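Local coordinates for protein GCN5-related N-acetyltransferase (Kribbella flavida, PDB 4IUS) that probably transfers an acyl group, most likely acetyl, as a member of the GNAT acetyltransferase family, at residues Y91-H96 and V248-P253. The protein carries 1 engineered substitution. Residues are numbered along the deposited sequence; the frame is centred on the assembly and turned at random.
Sequences YVLVEH and VHLGDP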
ATOM      1  N   TYR A  91      11.435  13.516  10.385  1.00  8.78           N
ATOM      2  CA  TYR A  91      12.156  13.906  11.587  1.00  8.81           C
ATOM      3  C   TYR A  91      11.508  15.121  12.250  1.00  7.95           C
ATOM      4  O   TYR A  91      11.493  15.208  13.475  1.00  8.49           O
ATOM      5  CB  TYR A  91      13.616  14.222  11.300  1.00 10.15           C
ATOM      6  CG  TYR A  91      14.502  13.010  11.133  1.00 13.31           C
ATOM      7  CD1 TYR A  91      14.467  11.946  12.040  1.00 15.18           C
ATOM      8  CD2 TYR A  91      15.509  13.043  10.209  1.00 17.74           C
ATOM      9  CE1 TYR A  91      15.363  10.888  11.920  1.00 20.50           C
ATOM     10  CE2 TYR A  91      16.383  11.985  10.058  1.00 22.19           C
ATOM     11  CZ  TYR A  91      16.307  10.915  10.921  1.00 23.35           C
ATOM     12  OH  TYR A  91      17.180   9.881  10.767  1.00 36.97           O
ATOM     13  N   VAL A  92      10.935  16.035  11.472  1.00  8.32           N
ATOM     14  CA  VAL A  92      10.233  17.179  12.068  1.00  8.32           C
ATOM     15  C   VAL A  92       8.951  16.680  12.783  1.00  7.97           C
ATOM     16  O   VAL A  92       8.604  17.130  13.858  1.00  9.31           O
ATOM     17  CB  VAL A  92       9.978  18.287  11.063  1.00  9.28           C
ATOM     18  CG1 VAL A  92       9.339  19.483  11.785  1.00 11.67           C
ATOM     19  CG2 VAL A  92      11.290  18.725  10.376  1.00 11.31           C
ATOM     20  N   LEU A  93       8.249  15.691  12.196  1.00  8.76           N
ATOM     21  CA  LEU A  93       7.090  15.101  12.857  1.00  8.14           C
ATOM     22  C   LEU A  93       7.459  14.434  14.169  1.00  8.05           C
ATOM     23  O   LEU A  93       6.719  14.507  15.155  1.00  9.96           O
ATOM     24  CB  LEU A  93       6.384  14.097  11.949  1.00  8.67           C
ATOM     25  CG  LEU A  93       5.723  14.659  10.717  1.00 10.48           C
ATOM     26  CD1 LEU A  93       5.156  13.543   9.865  1.00 12.34           C
ATOM     27  CD2 LEU A  93       4.608  15.611  11.152  1.00 14.78           C
ATOM     28  N   VAL A  94       8.610  13.759  14.204  1.00  8.45           N
ATOM     29  CA  VAL A  94       9.072  13.105  15.432  1.00  8.76           C
ATOM     30  C   VAL A  94       9.338  14.153  16.511  1.00  9.29           C
ATOM     31  O   VAL A  94       8.975  14.002  17.670  1.00 10.97           O
ATOM     32  CB  VAL A  94      10.304  12.229  15.178  1.00  7.98           C
ATOM     33  CG1 VAL A  94      10.904  11.734  16.488  1.00 10.23           C
ATOM     34  CG2 VAL A  94       9.909  11.040  14.305  1.00  9.83           C
ATOM     35  N   GLU A  95       9.973  15.241  16.120  1.00  8.77           N
ATOM     36  CA  GLU A  95      10.277  16.338  17.041  1.00 10.11           C
ATOM     37  C   GLU A  95       8.997  16.871  17.705  1.00 10.80           C
ATOM     38  O   GLU A  95       9.012  17.308  18.853  1.00 13.76           O
ATOM     39  CB  GLU A  95      11.032  17.423  16.285  1.00 12.10           C
ATOM     40  CG  GLU A  95      11.445  18.624  17.086  1.00 14.02           C
ATOM     41  CD  GLU A  95      12.016  19.738  16.199  1.00 16.71           C
ATOM     42  OE1 GLU A  95      11.800  19.759  14.946  1.00 19.26           O
ATOM     43  OE2 GLU A  95      12.605  20.678  16.778  1.00 26.47           O
ATOM     44  N   HIS A  96       7.892  16.840  16.982  1.00 10.27           N
ATOM     45  CA  HIS A  96       6.606  17.332  17.464  1.00 10.99           C
ATOM     46  C   HIS A  96       5.654  16.220  17.878  1.00 11.71           C
ATOM     47  O   HIS A  96       4.439  16.368  17.892  1.00 16.60           O
ATOM     48  CB  HIS A  96       6.031  18.328  16.466  1.00 12.04           C
ATOM     49  CG  HIS A  96       6.942  19.514  16.312  1.00 12.91           C
ATOM     50  ND1 HIS A  96       7.133  20.403  17.320  1.00 19.01           N
ATOM     51  CD2 HIS A  96       7.817  19.874  15.288  1.00 15.95           C
ATOM     52  CE1 HIS A  96       8.106  21.261  16.964  1.00 16.75           C
ATOM     53  NE2 HIS A  96       8.513  20.955  15.715  1.00 18.90           N
ATOM     54  N   VAL A 248       8.103   5.672   5.437  1.00  9.10           N
ATOM     55  CA  VAL A 248       8.268   5.958   6.863  1.00  8.60           C
ATOM     56  C   VAL A 248       6.866   5.936   7.478  1.00  8.48           C
ATOM     57  O   VAL A 248       5.989   6.613   6.988  1.00  9.17           O
ATOM     58  CB  VAL A 248       8.876   7.353   7.106  1.00 10.54           C
ATOM     59  CG1 VAL A 248       9.241   7.437   8.592  1.00 10.99           C
ATOM     60  CG2 VAL A 248      10.160   7.573   6.259  1.00 12.78           C
ATOM     61  N   HIS A 249       6.666   5.090   8.479  1.00  7.97           N
ATOM     62  CA  HIS A 249       5.374   4.936   9.152  1.00  8.60           C
ATOM     63  C   HIS A 249       5.532   5.470  10.552  1.00  8.05           C
ATOM     64  O   HIS A 249       6.384   5.019  11.307  1.00  8.78           O
ATOM     65  CB  HIS A 249       4.949   3.463   9.192  1.00 10.95           C
ATOM     66  CG  HIS A 249       4.643   2.880   7.847  1.00 12.05           C
ATOM     67  ND1 HIS A 249       4.155   1.628   7.699  1.00 18.26           N
ATOM     68  CD2 HIS A 249       4.646   3.449   6.591  1.00 13.23           C
ATOM     69  CE1 HIS A 249       3.951   1.393   6.387  1.00 20.94           C
ATOM     70  NE2 HIS A 249       4.250   2.496   5.707  1.00 17.62           N
ATOM     71  N   LEU A 250       4.724   6.463  10.887  1.00  7.38           N
ATOM     72  CA  LEU A 250       4.748   7.171  12.158  1.00  7.90           C
ATOM     73  C   LEU A 250       3.415   7.066  12.880  1.00  6.78           C
ATOM     74  O   LEU A 250       2.361   7.078  12.243  1.00  8.04           O
ATOM     75  CB  LEU A 250       5.038   8.668  11.947  1.00  8.92           C
ATOM     76  CG  LEU A 250       6.304   9.005  11.150  1.00  8.33           C
ATOM     77  CD1 LEU A 250       6.051   9.306   9.669  1.00 10.42           C
ATOM     78  CD2 LEU A 250       7.005  10.184  11.833  1.00 10.39           C
ATOM     79  N   GLY A 251       3.473   7.024  14.201  1.00  8.16           N
ATOM     80  CA  GLY A 251       2.276   7.078  14.987  1.00  7.64           C
ATOM     81  C   GLY A 251       2.327   8.112  16.108  1.00  8.31           C
ATOM     82  O   GLY A 251       3.382   8.393  16.654  1.00  9.30           O
ATOM     83  N   ASP A 252       1.166   8.625  16.483  1.00  7.81           N
ATOM     84  CA  ASP A 252       1.018   9.452  17.670  1.00  8.52           C
ATOM     85  C   ASP A 252       1.104   8.592  18.925  1.00  9.25           C
ATOM     86  O   ASP A 252       1.017   7.357  18.895  1.00  9.07           O
ATOM     87  CB  ASP A 252      -0.291  10.226  17.644  1.00  9.88           C
ATOM     88  CG  ASP A 252      -0.134  11.656  17.236  1.00 10.93           C
ATOM     89  OD1 ASP A 252       0.934  12.070  16.783  1.00 12.41           O
ATOM     90  OD2 ASP A 252      -1.155  12.377  17.320  1.00 11.87           O
ATOM     91  N   PRO A 253       1.216   9.247  20.086  1.00 10.10           N
ATOM     92  CA  PRO A 253       1.234   8.495  21.339  1.00 11.35           C
ATOM     93  C   PRO A 253      -0.077   7.743  21.567  1.00 10.25           C
ATOM     94  O   PRO A 253      -1.141   8.157  21.095  1.00 11.67           O
ATOM     95  CB  PRO A 253       1.426   9.587  22.405  1.00 13.31           C
ATOM     96  CG  PRO A 253       2.079  10.698  21.678  1.00 15.05           C
ATOM     97  CD  PRO A 253       1.487  10.673  20.291  1.00 12.40           C
TER
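Leu250 of the strand meets Leu93 and Val94 of the helix mainly through its CD2 methyl. This CD2 lies 3.9 Å from CG2 of Val94 and 4.0 Å from CB of Leu93. Both contacts are apolar, between saturated carbons. Leu250 leaves its backbone toward the helix, and its side chain crosses that of Val94 at about a right angle. Val94 CG2 stands anti to its own carbonyl carbon, which places it against Leu250 CD2. Leu93 leaves its backbone toward the strand. Its CB comes closest, and its CD1 lies a little further off, about 4.3 Å from both CD1 and CD2 of Leu250. In Leu250, chi2 is 98°, away from a staggered value, and this turn sets CD2 against both helix residues.

The same side chains pack against other parts of the fold. Val94 and Leu250 both touch Ile100 of strand 99-109. Leu93 and Leu250 both touch Leu81 of strand 78-82, and Leu93 reaches Val59 at the start of helix 59-71.

Polar interactions lie around this patch. The backbone of Leu250 bonds to Ala79, and that of Gly251 to Thr99, so this end of strand 242-251 is held on both sides within the mixed sheet. Arg67 links the ends of the two segments: its NH1 bonds to the carbonyl O of His96, and its NH2 forms a salt bridge with OD1 of Asp252.

The contact thus lays the last turn of short helix 89-95 on a face of the sheet, against the final strand of the chain. Its centre is about 19 Å from that of the chain. The direct join is small, 114 Å² in all, and purely apolar. The two segments therefore meet by apolar packing of aliphatic side chains, and Arg67 adds a polar link between them.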